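Local structure of putative hemin storage protein (Bordetella bronchiseptica, 6AU1) at residues I9-L14 against G333-D338; A43-A48 against M89-L94; R129-H134 against D170-A175; L157-D162 against M229-N234. The protein cleaves partially deacetylated poly-beta-1,6-N-acetylglucosamine, a biofilm polysaccharide, through the glycoside hydrolase domain that makes up this chain. All coordinates share one frame; numbering follows the deposited sequence.

Interactions 1, 2 and 4 are parallel strand pairings in one TIM-barrel-like sheet, while interaction 3 joins the loop before helix 135-151 to the start of helix 173-181. Strand 8-12 pairs with 43-47 (Val10 O to Tyr45 N, 2.8 Å) and 89-94 with 156-159 (Ala92 O to Leu158 N, 2.8 Å), which ties interaction 2 to its neighbours on both edges; its centre lies about 9 Å from each of theirs. Interaction 1 closes the barrel, bringing the last strand against the first. Interaction 3 sits about 21 Å, centre to centre, from interaction 4, yet Arg129 CD reaches Asp162 O at 3.4 Å. A 1,2-ethanediol, probably from the crystallisation liquor, is held by Asp161 after strand 156-159.

Interaction 1 (I9-L14 against G333-D338); sequences IVQVDL and GYYPDD
Tyr335 lies against Gln11 and reaches on to Asp13, in the parallel pairing that closes the TIM-barrel-like sheet, last strand against first. The axes of strands 9-12 and 333-335 approach to 4.8 Å, at 12°. With CG anti to the backbone N (chi1 174°), the Tyr335 ring is carried along the first strand, so that the Gln11 side chain comes over one ring face, Gln11 CG 3.5 Å from Tyr335 CD1. Asp13 crosses this tyrosine at about a right angle and meets its hydroxyl: Tyr335 OH donates to the syn lone pair of Asp13 OD1 at 2.5 Å. A water bridges the segments, accepting from Asp13 N and donating to Asp13 OD2 and Asp337 O.

Val10 and Tyr334 run side by side, with Val10 CG1 3.8 Å from Tyr334 CZ, and helix 22-39 packs on this pair through Leu39. The backbone register is fixed by Tyr334 N to Ile9 O and Gln11 N to Tyr334 O, the latter nearly straight at 172°. Beyond the cis peptide before Pro336 comes a weak bond, Asp337 N to Gln11 O, 3.4 Å. Asp337, also salt-bridged to Arg35, takes the Tyr334 hydroxyl on the anti side, tilted out of the carboxylate plane: OH to OD1, 2.6 Å.

Interaction 2 (A43-A48 against M89-L94); sequences AVYLQA and MVYAWL
The Tyr91 ring carries Tyr45 CE1 over the centre of one face, 3.5 Å above its plane, on two adjacent parallel strands of the TIM-barrel-like sheet. The two rings point the same way with centroids 4.7 Å apart, but a 44° angle between their planes makes the pair oblique. Both tyrosines have CG anti to the carbonyl carbon (chi1 -67° for Tyr45), which sends the rings off side by side. Water 2, at the edge of the Tyr45 ring and in its plane, links the two hydroxyls, more weakly on the Tyr91 side. The third flat group, the Trp93 indole, has the carbonyl carbon of Leu46 at its edge, and its CE3 lies 3.4 Å from Gln47 CB. The Gln47 amide is turned only 19° from the indole plane; its NE2 is held by Asp15. Around the same indole, Tyr335 and Phe49 make edge-to-face contacts.

On the reverse face Leu46 CB meets Val90 CG1, and helix 75-86 covers Leu46 through Phe75 and Val78. Five backbone hydrogen bonds fasten the strands in unbroken parallel register from Ala43-Met89 to Gln47-Trp93, among them Trp93 N to Leu46 O at 2.9 Å.

Interaction 3 (R129-H134 against D170-A175); sequences RLSPFH and DSSPEA
Ser131 and Asp170 supply the hydrogen bond between these segments: Ser131 OG donates to Asp170 OD2 at 2.6 Å, on the syn side and 20° out of the carboxylate plane. A Ser131 chi1 of 178° turns OG toward the aspartate, and OG also accepts from Phe133 N, forming an ST turn inside the type I beta turn 131-134. The other oxygen, Asp170 OD1, takes Ser172 N and Ser172 OG from one face of its plane, both at 3.0 Å, and Gln113 N besides. The bond from Ser172 N closes an Asx turn leading into helix 173-181, where Ser172 is the N-cap.

The Phe133 ring gathers a second set of contacts. Ala175 CB sits over one face in a CH-pi contact, 4.0 Å from the ring centroid, while Asp170 OD2 lies at the edge, 3.4 Å from Phe133 CD2. Tyr208 of helix 195-223 stacks on the same ring.

More loosely, the Glu174 carboxylate lies alongside the His134 imidazole, planes 48° apart, with Glu174 CD 3.5 Å from His134 CD2; His134 ND1 caps Asp136 N.

Through Asp170, bonds from Ser131 and Ser172 thus join the turn before helix 135-151 to the start of helix 173-181, consistent with a stabilised carboxylate charge.

Interaction 4 (L157-D162 against M229-N234); sequences LLFHDD and MVVARN. With EDO (1,2-ethanediol), chain G.
Two neighbouring parallel strands of the TIM-barrel-like sheet, 156-159 and 230-235, meet here, and the loop after 156-159 holds a 1,2-ethanediol, probably from the crystallisation liquor. The short segment axes approach to 4.5 Å at 22°. Four backbone hydrogen bonds set the register, from Leu157 N to Val230 O through Ala232 N to Leu157 O and Phe159 N to Ala232 O, ending with Asn234 N to Phe159 O at 3.0 Å.

On one face of the sheet, Phe159 CE2 packs on Val231 CB at 3.9 Å, and Arg233 CB lies at the edge of the phenyl ring near its plane. A Phe159 chi1 of -63° directs the ring back along the neighbouring strand toward Val231, while helix 195-223 covers this face through Thr213 and Arg217. The extended Arg233 carries NE to water 3, which lies in the guanidinium plane and donates to His160 O and Asn234 O; Arg233 NH2 donates to Ala163 O.

On the other face Leu158 CD1 touches Ala232 CB at 3.9 Å, and the Asn234 side chain crosses Leu158 at about a right angle. Asn234 OD1 comes to the edge of the His160 imidazole, whose plane is turned 73° from the amide. Asp161 CB meets Asn234 CB, and beyond it the diol, also bonded to Tyr236 OH, is gripped at both ends: EDO O2 donates to Asp161 O, and EDO O1 to Asp161 OD1 at 2.6 Å.

Interaction 1 (I9-L14 against G333-D338)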
loop_
_atom_site.group_PDB
_atom_site.type_symbol
_atom_site.label_atom_id
_atom_site.label_comp_id
_atom_site.label_asym_id
_atom_site.label_seq_id
_atom_site.Cartn_x
_atom_site.Cartn_y
_atom_site.Cartn_z
ATOM N N ILE A 9 3.837 -13.174 3.187
ATOM C CA ILE A 9 4.042 -11.933 3.915
ATOM C C ILE A 9 2.979 -11.663 4.959
ATOM O O ILE A 9 1.870 -12.187 4.902
ATOM C CB ILE A 9 4.144 -10.727 2.946
ATOM C CG1 ILE A 9 2.810 -10.455 2.243
ATOM C CG2 ILE A 9 5.257 -10.971 1.904
ATOM C CD1 ILE A 9 1.894 -9.456 2.979
ATOM N N VAL A 10 3.351 -10.842 5.933
ATOM C CA VAL A 10 2.437 -10.409 6.976
ATOM C C VAL A 10 2.509 -8.899 7.024
ATOM O O VAL A 10 3.597 -8.336 7.137
ATOM C CB VAL A 10 2.807 -10.997 8.367
ATOM C CG1 VAL A 10 1.824 -10.492 9.439
ATOM C CG2 VAL A 10 2.832 -12.526 8.335
ATOM N N GLN A 11 1.368 -8.230 6.910
ATOM C CA GLN A 11 1.354 -6.771 7.008
ATOM C C GLN A 11 0.922 -6.373 8.418
ATOM O O GLN A 11 -0.059 -6.889 8.949
ATOM C CB GLN A 11 0.438 -6.166 5.948
ATOM C CG GLN A 11 0.477 -4.633 5.886
ATOM C CD GLN A 11 -0.134 -4.106 4.603
ATOM O OE1 GLN A 11 0.122 -4.630 3.525
ATOM N NE2 GLN A 11 -0.940 -3.066 4.712
ATOM N N VAL A 12 1.669 -5.451 9.016
ATOM C CA VAL A 12 1.543 -5.161 10.444
ATOM C C VAL A 12 1.331 -3.679 10.722
ATOM O O VAL A 12 2.060 -2.832 10.192
ATOM C CB VAL A 12 2.807 -5.632 11.194
ATOM C CG1 VAL A 12 2.807 -5.151 12.641
ATOM C CG2 VAL A 12 2.930 -7.163 11.118
ATOM N N ASP A 13 0.340 -3.375 11.565
ATOM C CA ASP A 13 0.056 -2.003 11.971
ATOM C C ASP A 13 0.885 -1.601 13.174
ATOM O O ASP A 13 0.789 -2.235 14.220
ATOM C CB ASP A 13 -1.428 -1.836 12.325
ATOM C CG ASP A 13 -2.333 -2.170 11.181
ATOM O OD1 ASP A 13 -2.418 -1.343 10.244
ATOM O OD2 ASP A 13 -2.971 -3.251 11.219
ATOM N N LEU A 14 1.696 -0.554 13.034
ATOM C CA LEU A 14 2.320 0.048 14.216
ATOM C C LEU A 14 1.252 0.692 15.100
ATOM O O LEU A 14 1.484 0.923 16.292
ATOM C CB LEU A 14 3.368 1.084 13.826
ATOM C CG LEU A 14 4.810 0.675 14.139
ATOM C CD1 LEU A 14 5.084 -0.661 13.540
ATOM C CD2 LEU A 14 5.827 1.689 13.647
ATOM N N GLY A 333 -0.234 -13.658 1.447
ATOM C CA GLY A 333 0.006 -13.172 2.794
ATOM C C GLY A 333 -1.282 -12.641 3.371
ATOM O O GLY A 333 -2.356 -12.848 2.795
ATOM N N TYR A 334 -1.200 -11.961 4.509
ATOM C CA TYR A 334 -2.424 -11.437 5.092
ATOM C C TYR A 334 -2.180 -10.124 5.825
ATOM O O TYR A 334 -1.059 -9.799 6.231
ATOM C CB TYR A 334 -3.073 -12.461 6.043
ATOM C CG TYR A 334 -2.270 -12.729 7.298
ATOM C CD1 TYR A 334 -2.383 -11.895 8.413
ATOM C CD2 TYR A 334 -1.405 -13.815 7.377
ATOM C CE1 TYR A 334 -1.638 -12.131 9.560
ATOM C CE2 TYR A 334 -0.659 -14.060 8.519
ATOM C CZ TYR A 334 -0.783 -13.218 9.612
ATOM O OH TYR A 334 -0.045 -13.447 10.753
ATOM N N TYR A 335 -3.278 -9.389 5.978
ATOM C CA TYR A 335 -3.330 -8.130 6.707
ATOM C C TYR A 335 -4.658 -8.122 7.458
ATOM O O TYR A 335 -5.679 -8.469 6.876
ATOM C CB TYR A 335 -3.241 -6.934 5.744
ATOM C CG TYR A 335 -3.428 -5.599 6.427
ATOM C CD1 TYR A 335 -2.564 -5.189 7.436
ATOM C CD2 TYR A 335 -4.460 -4.738 6.057
ATOM C CE1 TYR A 335 -2.733 -3.951 8.070
ATOM C CE2 TYR A 335 -4.635 -3.506 6.680
ATOM C CZ TYR A 335 -3.767 -3.120 7.691
ATOM O OH TYR A 335 -3.946 -1.897 8.316
ATOM N N PRO A 336 -4.664 -7.747 8.753
ATOM C CA PRO A 336 -3.591 -7.366 9.669
ATOM C C PRO A 336 -3.212 -8.504 10.608
ATOM O O PRO A 336 -3.955 -9.479 10.734
ATOM C CB PRO A 336 -4.227 -6.220 10.459
ATOM C CG PRO A 336 -5.671 -6.723 10.637
ATOM C CD PRO A 336 -5.985 -7.576 9.392
ATOM N N ASP A 337 -2.073 -8.381 11.269
ATOM C CA ASP A 337 -1.763 -9.314 12.339
ATOM C C ASP A 337 -2.257 -8.735 13.659
ATOM O O ASP A 337 -1.790 -7.676 14.106
ATOM C CB ASP A 337 -0.271 -9.607 12.401
ATOM C CG ASP A 337 0.029 -10.825 13.247
ATOM O OD1 ASP A 337 -0.326 -11.931 12.801
ATOM O OD2 ASP A 337 0.562 -10.667 14.363
ATOM N N ASP A 338 -3.225 -9.411 14.269
ATOM C CA ASP A 338 -3.738 -8.986 15.569
ATOM C C ASP A 338 -2.985 -9.764 16.633
ATOM O O ASP A 338 -3.502 -10.735 17.199
ATOM C CB ASP A 338 -5.251 -9.229 15.658
ATOM C CG ASP A 338 -5.890 -8.596 16.882
ATOM O OD1 ASP A 338 -5.175 -8.043 17.746
ATOM O OD2 ASP A 338 -7.132 -8.677 16.988
HETATM O O HOH W 1 -1.455 -5.398 12.365
#

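Interaction 2 (A43-A48 against M89-L94)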
loop_
_atom_site.group_PDB
_atom_site.type_symbol
_atom_site.label_atom_id
_atom_site.label_comp_id
_atom_site.label_asym_id
_atom_site.label_seq_id
_atom_site.Cartn_x
_atom_site.Cartn_y
_atom_site.Cartn_z
ATOM N N ALA A 43 8.646 -11.909 4.645
ATOM C CA ALA A 43 8.734 -10.477 4.903
ATOM C C ALA A 43 7.575 -9.988 5.759
ATOM O O ALA A 43 6.475 -10.537 5.687
ATOM C CB ALA A 43 8.768 -9.704 3.585
ATOM N N VAL A 44 7.849 -8.972 6.576
ATOM C CA VAL A 44 6.796 -8.189 7.218
ATOM C C VAL A 44 6.697 -6.833 6.536
ATOM O O VAL A 44 7.705 -6.142 6.357
ATOM C CB VAL A 44 7.055 -8.006 8.728
ATOM C CG1 VAL A 44 6.096 -6.949 9.332
ATOM C CG2 VAL A 44 6.916 -9.348 9.424
ATOM N N TYR A 45 5.481 -6.465 6.136
ATOM C CA TYR A 45 5.222 -5.142 5.595
ATOM C C TYR A 45 4.828 -4.245 6.761
ATOM O O TYR A 45 3.737 -4.388 7.297
ATOM C CB TYR A 45 4.100 -5.178 4.552
ATOM C CG TYR A 45 4.433 -5.921 3.270
ATOM C CD1 TYR A 45 5.717 -6.382 3.007
ATOM C CD2 TYR A 45 3.456 -6.113 2.298
ATOM C CE1 TYR A 45 6.005 -7.056 1.814
ATOM C CE2 TYR A 45 3.733 -6.771 1.114
ATOM C CZ TYR A 45 5.004 -7.231 0.873
ATOM O OH TYR A 45 5.265 -7.883 -0.316
ATOM N N LEU A 46 5.724 -3.347 7.160
ATOM C CA LEU A 46 5.591 -2.677 8.446
ATOM C C LEU A 46 5.163 -1.204 8.296
ATOM O O LEU A 46 5.862 -0.403 7.684
ATOM C CB LEU A 46 6.920 -2.782 9.211
ATOM C CG LEU A 46 6.865 -2.270 10.650
ATOM C CD1 LEU A 46 5.932 -3.156 11.479
ATOM C CD2 LEU A 46 8.278 -2.274 11.247
ATOM N N GLN A 47 4.008 -0.871 8.868
ATOM C CA GLN A 47 3.465 0.492 8.834
ATOM C C GLN A 47 4.457 1.515 9.382
ATOM O O GLN A 47 4.927 1.369 10.512
ATOM C CB GLN A 47 2.177 0.540 9.655
ATOM C CG GLN A 47 1.285 1.753 9.387
ATOM C CD GLN A 47 0.152 1.851 10.397
ATOM O OE1 GLN A 47 0.239 1.308 11.495
ATOM N NE2 GLN A 47 -0.910 2.569 10.037
ATOM N N ALA A 48 4.763 2.557 8.604
ATOM C CA ALA A 48 5.708 3.575 9.067
ATOM C C ALA A 48 4.999 4.888 9.407
ATOM O O ALA A 48 5.628 5.838 9.892
ATOM C CB ALA A 48 6.798 3.810 8.005
ATOM N N MET A 89 12.572 -10.331 6.516
ATOM C CA MET A 89 12.795 -9.081 5.806
ATOM C C MET A 89 11.743 -8.064 6.239
ATOM O O MET A 89 10.625 -8.436 6.591
ATOM C CB MET A 89 12.740 -9.300 4.295
ATOM C CG MET A 89 13.819 -10.229 3.780
ATOM S SD MET A 89 15.456 -9.500 3.951
ATOM C CE MET A 89 15.728 -8.913 2.282
ATOM N N VAL A 90 12.096 -6.786 6.225
ATOM C CA VAL A 90 11.124 -5.761 6.614
ATOM C C VAL A 90 10.962 -4.736 5.511
ATOM O O VAL A 90 11.951 -4.169 5.045
ATOM C CB VAL A 90 11.528 -5.042 7.924
ATOM C CG1 VAL A 90 10.566 -3.857 8.201
ATOM C CG2 VAL A 90 11.529 -6.025 9.080
ATOM N N TYR A 91 9.717 -4.504 5.086
ATOM C CA TYR A 91 9.435 -3.444 4.122
ATOM C C TYR A 91 8.824 -2.267 4.856
ATOM O O TYR A 91 7.964 -2.464 5.716
ATOM C CB TYR A 91 8.438 -3.888 3.041
ATOM C CG TYR A 91 8.908 -4.889 2.010
ATOM C CD1 TYR A 91 9.641 -6.008 2.365
ATOM C CD2 TYR A 91 8.550 -4.739 0.672
ATOM C CE1 TYR A 91 10.038 -6.944 1.407
ATOM C CE2 TYR A 91 8.934 -5.663 -0.286
ATOM C CZ TYR A 91 9.679 -6.762 0.088
ATOM O OH TYR A 91 10.068 -7.688 -0.857
ATOM N N ALA A 92 9.241 -1.054 4.515
ATOM C CA ALA A 92 8.584 0.131 5.046
ATOM C C ALA A 92 7.329 0.402 4.236
ATOM O O ALA A 92 7.400 0.582 3.028
ATOM C CB ALA A 92 9.520 1.339 5.011
ATOM N N TRP A 93 6.184 0.407 4.914
ATOM C CA TRP A 93 4.893 0.668 4.285
ATOM C C TRP A 93 4.543 2.140 4.537
ATOM O O TRP A 93 4.375 2.556 5.688
ATOM C CB TRP A 93 3.853 -0.307 4.861
ATOM C CG TRP A 93 2.416 -0.012 4.609
ATOM C CD1 TRP A 93 1.864 0.610 3.515
ATOM C CD2 TRP A 93 1.333 -0.326 5.484
ATOM N NE1 TRP A 93 0.498 0.689 3.665
ATOM C CE2 TRP A 93 0.149 0.129 4.867
ATOM C CE3 TRP A 93 1.247 -0.955 6.738
ATOM C CZ2 TRP A 93 -1.111 -0.014 5.460
ATOM C CZ3 TRP A 93 -0.010 -1.088 7.333
ATOM C CH2 TRP A 93 -1.170 -0.626 6.683
ATOM N N LEU A 94 4.482 2.938 3.471
ATOM C CA LEU A 94 4.299 4.386 3.606
ATOM C C LEU A 94 3.327 4.874 2.533
ATOM O O LEU A 94 3.277 4.296 1.459
ATOM C CB LEU A 94 5.658 5.092 3.471
ATOM C CG LEU A 94 5.931 6.472 4.070
ATOM C CD1 LEU A 94 5.651 6.493 5.577
ATOM C CD2 LEU A 94 7.366 6.906 3.756
HETATM O O HOH W 2 7.594 -9.271 -0.544
#

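Interaction 3 (R129-H134 against D170-A175)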
loop_
_atom_site.group_PDB
_atom_site.type_symbol
_atom_site.label_atom_id
_atom_site.label_comp_id
_atom_site.label_asym_id
_atom_site.label_seq_id
_atom_site.Cartn_x
_atom_site.Cartn_y
_atom_site.Cartn_z
ATOM N N ARG A 129 -4.827 13.505 -0.159
ATOM C CA ARG A 129 -3.755 13.184 -1.107
ATOM C C ARG A 129 -3.096 14.466 -1.612
ATOM O O ARG A 129 -3.766 15.315 -2.216
ATOM C CB ARG A 129 -4.284 12.391 -2.321
ATOM C CG ARG A 129 -4.576 10.905 -2.080
ATOM C CD ARG A 129 -5.471 10.374 -3.225
ATOM N NE ARG A 129 -6.736 11.124 -3.228
ATOM C CZ ARG A 129 -7.513 11.312 -4.294
ATOM N NH1 ARG A 129 -7.184 10.792 -5.472
ATOM N NH2 ARG A 129 -8.628 12.027 -4.175
ATOM N N LEU A 130 -1.797 14.608 -1.378
ATOM C CA LEU A 130 -1.064 15.714 -1.981
ATOM C C LEU A 130 -1.011 15.495 -3.492
ATOM O O LEU A 130 -1.002 14.353 -3.961
ATOM C CB LEU A 130 0.350 15.821 -1.398
ATOM C CG LEU A 130 0.406 16.275 0.064
ATOM C CD1 LEU A 130 1.833 16.175 0.588
ATOM C CD2 LEU A 130 -0.113 17.707 0.162
ATOM N N SER A 131 -0.990 16.584 -4.255
ATOM C CA SER A 131 -0.848 16.487 -5.706
ATOM C C SER A 131 0.592 16.235 -6.132
ATOM O O SER A 131 1.457 17.088 -5.937
ATOM C CB SER A 131 -1.340 17.762 -6.383
ATOM O OG SER A 131 -1.143 17.666 -7.788
ATOM N N PRO A 132 0.861 15.073 -6.745
ATOM C CA PRO A 132 2.240 14.822 -7.179
ATOM C C PRO A 132 2.614 15.658 -8.406
ATOM O O PRO A 132 3.759 15.606 -8.847
ATOM C CB PRO A 132 2.237 13.324 -7.506
ATOM C CG PRO A 132 0.826 13.068 -7.961
ATOM C CD PRO A 132 -0.045 13.965 -7.100
ATOM N N PHE A 133 1.657 16.418 -8.940
ATOM C CA PHE A 133 1.934 17.354 -10.029
ATOM C C PHE A 133 2.441 18.716 -9.535
ATOM O O PHE A 133 2.965 19.507 -10.321
ATOM C CB PHE A 133 0.670 17.549 -10.884
ATOM C CG PHE A 133 0.163 16.276 -11.501
ATOM C CD1 PHE A 133 0.687 15.818 -12.706
ATOM C CD2 PHE A 133 -0.821 15.529 -10.876
ATOM C CE1 PHE A 133 0.230 14.639 -13.283
ATOM C CE2 PHE A 133 -1.285 14.352 -11.443
ATOM C CZ PHE A 133 -0.755 13.905 -12.647
ATOM N N HIS A 134 2.278 18.994 -8.242
ATOM C CA HIS A 134 2.738 20.260 -7.670
ATOM C C HIS A 134 4.182 20.119 -7.189
ATOM O O HIS A 134 4.490 19.220 -6.413
ATOM C CB HIS A 134 1.840 20.690 -6.509
ATOM C CG HIS A 134 1.997 22.131 -6.134
ATOM N ND1 HIS A 134 3.113 22.616 -5.486
ATOM C CD2 HIS A 134 1.180 23.194 -6.326
ATOM C CE1 HIS A 134 2.976 23.917 -5.294
ATOM N NE2 HIS A 134 1.813 24.293 -5.797
ATOM N N ASP A 170 -6.375 14.368 -11.664
ATOM C CA ASP A 170 -6.183 15.532 -10.808
ATOM C C ASP A 170 -6.531 16.773 -11.644
ATOM O O ASP A 170 -6.012 16.931 -12.748
ATOM C CB ASP A 170 -4.718 15.531 -10.330
ATOM C CG ASP A 170 -4.392 16.638 -9.359
ATOM O OD1 ASP A 170 -5.170 17.601 -9.217
ATOM O OD2 ASP A 170 -3.315 16.527 -8.739
ATOM N N SER A 171 -7.420 17.630 -11.139
ATOM C CA SER A 171 -7.885 18.800 -11.897
ATOM C C SER A 171 -7.188 20.105 -11.496
ATOM O O SER A 171 -7.556 21.194 -11.958
ATOM C CB SER A 171 -9.403 18.960 -11.736
ATOM O OG SER A 171 -9.736 19.206 -10.377
ATOM N N SER A 172 -6.168 19.998 -10.654
ATOM C CA SER A 172 -5.447 21.179 -10.179
ATOM C C SER A 172 -4.669 21.812 -11.334
ATOM O O SER A 172 -4.373 21.139 -12.324
ATOM C CB SER A 172 -4.513 20.802 -9.021
ATOM O OG SER A 172 -3.443 19.991 -9.466
ATOM N N PRO A 173 -4.362 23.117 -11.234
ATOM C CA PRO A 173 -3.708 23.816 -12.351
ATOM C C PRO A 173 -2.384 23.172 -12.772
ATOM O O PRO A 173 -2.081 23.096 -13.967
ATOM C CB PRO A 173 -3.475 25.227 -11.789
ATOM C CG PRO A 173 -4.568 25.406 -10.785
ATOM C CD PRO A 173 -4.764 24.044 -10.159
ATOM N N GLU A 174 -1.603 22.722 -11.795
ATOM C CA GLU A 174 -0.321 22.093 -12.090
ATOM C C GLU A 174 -0.510 20.767 -12.828
ATOM O O GLU A 174 0.294 20.406 -13.693
ATOM C CB GLU A 174 0.482 21.872 -10.802
ATOM C CG GLU A 174 1.010 23.153 -10.180
ATOM C CD GLU A 174 -0.059 23.958 -9.459
ATOM O OE1 GLU A 174 -1.150 23.415 -9.171
ATOM O OE2 GLU A 174 0.200 25.145 -9.175
ATOM N N ALA A 175 -1.569 20.037 -12.490
ATOM C CA ALA A 175 -1.871 18.800 -13.206
ATOM C C ALA A 175 -2.302 19.092 -14.642
ATOM O O ALA A 175 -1.858 18.424 -15.578
ATOM C CB ALA A 175 -2.952 17.996 -12.477
#

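Interaction 4 (L157-D162 against M229-N234)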
loop_
_atom_site.group_PDB
_atom_site.type_symbol
_atom_site.label_atom_id
_atom_site.label_comp_id
_atom_site.label_asym_id
_atom_site.label_seq_id
_atom_site.Cartn_x
_atom_site.Cartn_y
_atom_site.Cartn_z
ATOM N N LEU A 157 10.310 -1.342 0.144
ATOM C CA LEU A 157 9.231 -0.373 0.320
ATOM C C LEU A 157 7.921 -0.985 -0.131
ATOM O O LEU A 157 7.871 -1.648 -1.174
ATOM C CB LEU A 157 9.481 0.899 -0.497
ATOM C CG LEU A 157 10.605 1.851 -0.127
ATOM C CD1 LEU A 157 10.797 2.824 -1.283
ATOM C CD2 LEU A 157 10.271 2.596 1.178
ATOM N N LEU A 158 6.870 -0.779 0.654
ATOM C CA LEU A 158 5.522 -1.052 0.178
ATOM C C LEU A 158 4.824 0.282 -0.020
ATOM O O LEU A 158 4.532 1.004 0.929
ATOM C CB LEU A 158 4.725 -1.932 1.149
ATOM C CG LEU A 158 3.236 -2.054 0.777
ATOM C CD1 LEU A 158 3.027 -2.803 -0.562
ATOM C CD2 LEU A 158 2.412 -2.696 1.915
ATOM N N PHE A 159 4.559 0.612 -1.273
ATOM C CA PHE A 159 3.795 1.809 -1.562
ATOM C C PHE A 159 2.307 1.538 -1.313
ATOM O O PHE A 159 1.723 0.629 -1.897
ATOM C CB PHE A 159 4.043 2.249 -3.010
ATOM C CG PHE A 159 5.477 2.639 -3.290
ATOM C CD1 PHE A 159 6.011 3.811 -2.758
ATOM C CD2 PHE A 159 6.275 1.853 -4.108
ATOM C CE1 PHE A 159 7.333 4.177 -3.023
ATOM C CE2 PHE A 159 7.596 2.209 -4.383
ATOM C CZ PHE A 159 8.123 3.376 -3.836
ATOM N N HIS A 160 1.719 2.349 -0.439
ATOM C CA HIS A 160 0.344 2.218 0.061
ATOM C C HIS A 160 -0.725 2.329 -1.019
ATOM O O HIS A 160 -0.449 2.825 -2.111
ATOM C CB HIS A 160 0.139 3.310 1.125
ATOM C CG HIS A 160 -1.125 3.193 1.931
ATOM N ND1 HIS A 160 -1.708 1.989 2.263
ATOM C CD2 HIS A 160 -1.884 4.154 2.518
ATOM C CE1 HIS A 160 -2.779 2.211 3.006
ATOM N NE2 HIS A 160 -2.915 3.517 3.168
ATOM N N ASP A 161 -1.944 1.893 -0.697
ATOM C CA ASP A 161 -3.068 1.972 -1.634
ATOM C C ASP A 161 -3.682 3.376 -1.731
ATOM O O ASP A 161 -4.705 3.559 -2.388
ATOM C CB ASP A 161 -4.160 0.940 -1.267
ATOM C CG ASP A 161 -4.822 1.182 0.102
ATOM O OD1 ASP A 161 -4.731 2.285 0.674
ATOM O OD2 ASP A 161 -5.473 0.235 0.605
ATOM N N ASP A 162 -3.046 4.375 -1.121
ATOM C CA ASP A 162 -3.582 5.736 -1.195
ATOM C C ASP A 162 -3.318 6.352 -2.559
ATOM O O ASP A 162 -3.928 7.356 -2.909
ATOM C CB ASP A 162 -2.979 6.640 -0.112
ATOM C CG ASP A 162 -1.531 6.963 -0.380
ATOM O OD1 ASP A 162 -0.720 6.017 -0.506
ATOM O OD2 ASP A 162 -1.193 8.157 -0.477
ATOM N N MET A 229 17.188 -2.346 -3.245
ATOM C CA MET A 229 15.971 -1.911 -2.561
ATOM C C MET A 229 14.748 -2.463 -3.295
ATOM O O MET A 229 14.385 -1.979 -4.364
ATOM C CB MET A 229 15.912 -0.383 -2.473
ATOM C CG MET A 229 14.646 0.189 -1.825
ATOM S SD MET A 229 14.377 -0.322 -0.109
ATOM C CE MET A 229 15.971 0.016 0.615
ATOM N N VAL A 230 14.125 -3.483 -2.713
ATOM C CA VAL A 230 12.961 -4.129 -3.309
ATOM C C VAL A 230 11.739 -3.243 -3.148
ATOM O O VAL A 230 11.573 -2.618 -2.108
ATOM C CB VAL A 230 12.686 -5.488 -2.654
ATOM C CG1 VAL A 230 11.575 -6.230 -3.383
ATOM C CG2 VAL A 230 13.959 -6.320 -2.616
ATOM N N VAL A 231 10.893 -3.167 -4.169
ATOM C CA VAL A 231 9.658 -2.395 -4.029
ATOM C C VAL A 231 8.403 -3.185 -4.388
ATOM O O VAL A 231 8.382 -3.981 -5.333
ATOM C CB VAL A 231 9.684 -1.088 -4.886
ATOM C CG1 VAL A 231 10.796 -0.151 -4.391
ATOM C CG2 VAL A 231 9.841 -1.397 -6.381
ATOM N N ALA A 232 7.353 -2.954 -3.607
ATOM C CA ALA A 232 6.031 -3.501 -3.883
ATOM C C ALA A 232 5.026 -2.365 -3.855
ATOM O O ALA A 232 5.294 -1.314 -3.261
ATOM C CB ALA A 232 5.656 -4.574 -2.859
ATOM N N ARG A 233 3.880 -2.558 -4.490
ATOM C CA ARG A 233 2.813 -1.558 -4.389
ATOM C C ARG A 233 1.464 -2.254 -4.261
ATOM O O ARG A 233 1.223 -3.258 -4.922
ATOM C CB ARG A 233 2.827 -0.619 -5.602
ATOM C CG ARG A 233 1.730 0.484 -5.545
ATOM C CD ARG A 233 1.963 1.571 -6.598
ATOM N NE ARG A 233 0.775 2.410 -6.772
ATOM C CZ ARG A 233 0.557 3.178 -7.836
ATOM N NH1 ARG A 233 1.465 3.246 -8.812
ATOM N NH2 ARG A 233 -0.580 3.865 -7.933
ATOM N N ASN A 234 0.597 -1.728 -3.396
ATOM C CA ASN A 234 -0.772 -2.230 -3.284
ATOM C C ASN A 234 -1.582 -1.947 -4.541
ATOM O O ASN A 234 -1.597 -0.814 -5.048
ATOM C CB ASN A 234 -1.508 -1.596 -2.094
ATOM C CG ASN A 234 -1.063 -2.141 -0.757
ATOM O OD1 ASN A 234 -0.827 -1.376 0.166
ATOM N ND2 ASN A 234 -0.994 -3.468 -0.631
HETATM C C1 EDO G . -7.443 4.340 0.552
HETATM O O1 EDO G . -6.034 4.479 0.817
HETATM C C2 EDO G . -7.772 4.911 -0.825
HETATM O O2 EDO G . -7.222 4.065 -1.842
HETATM O O HOH W 3 -1.099 1.972 -4.691
#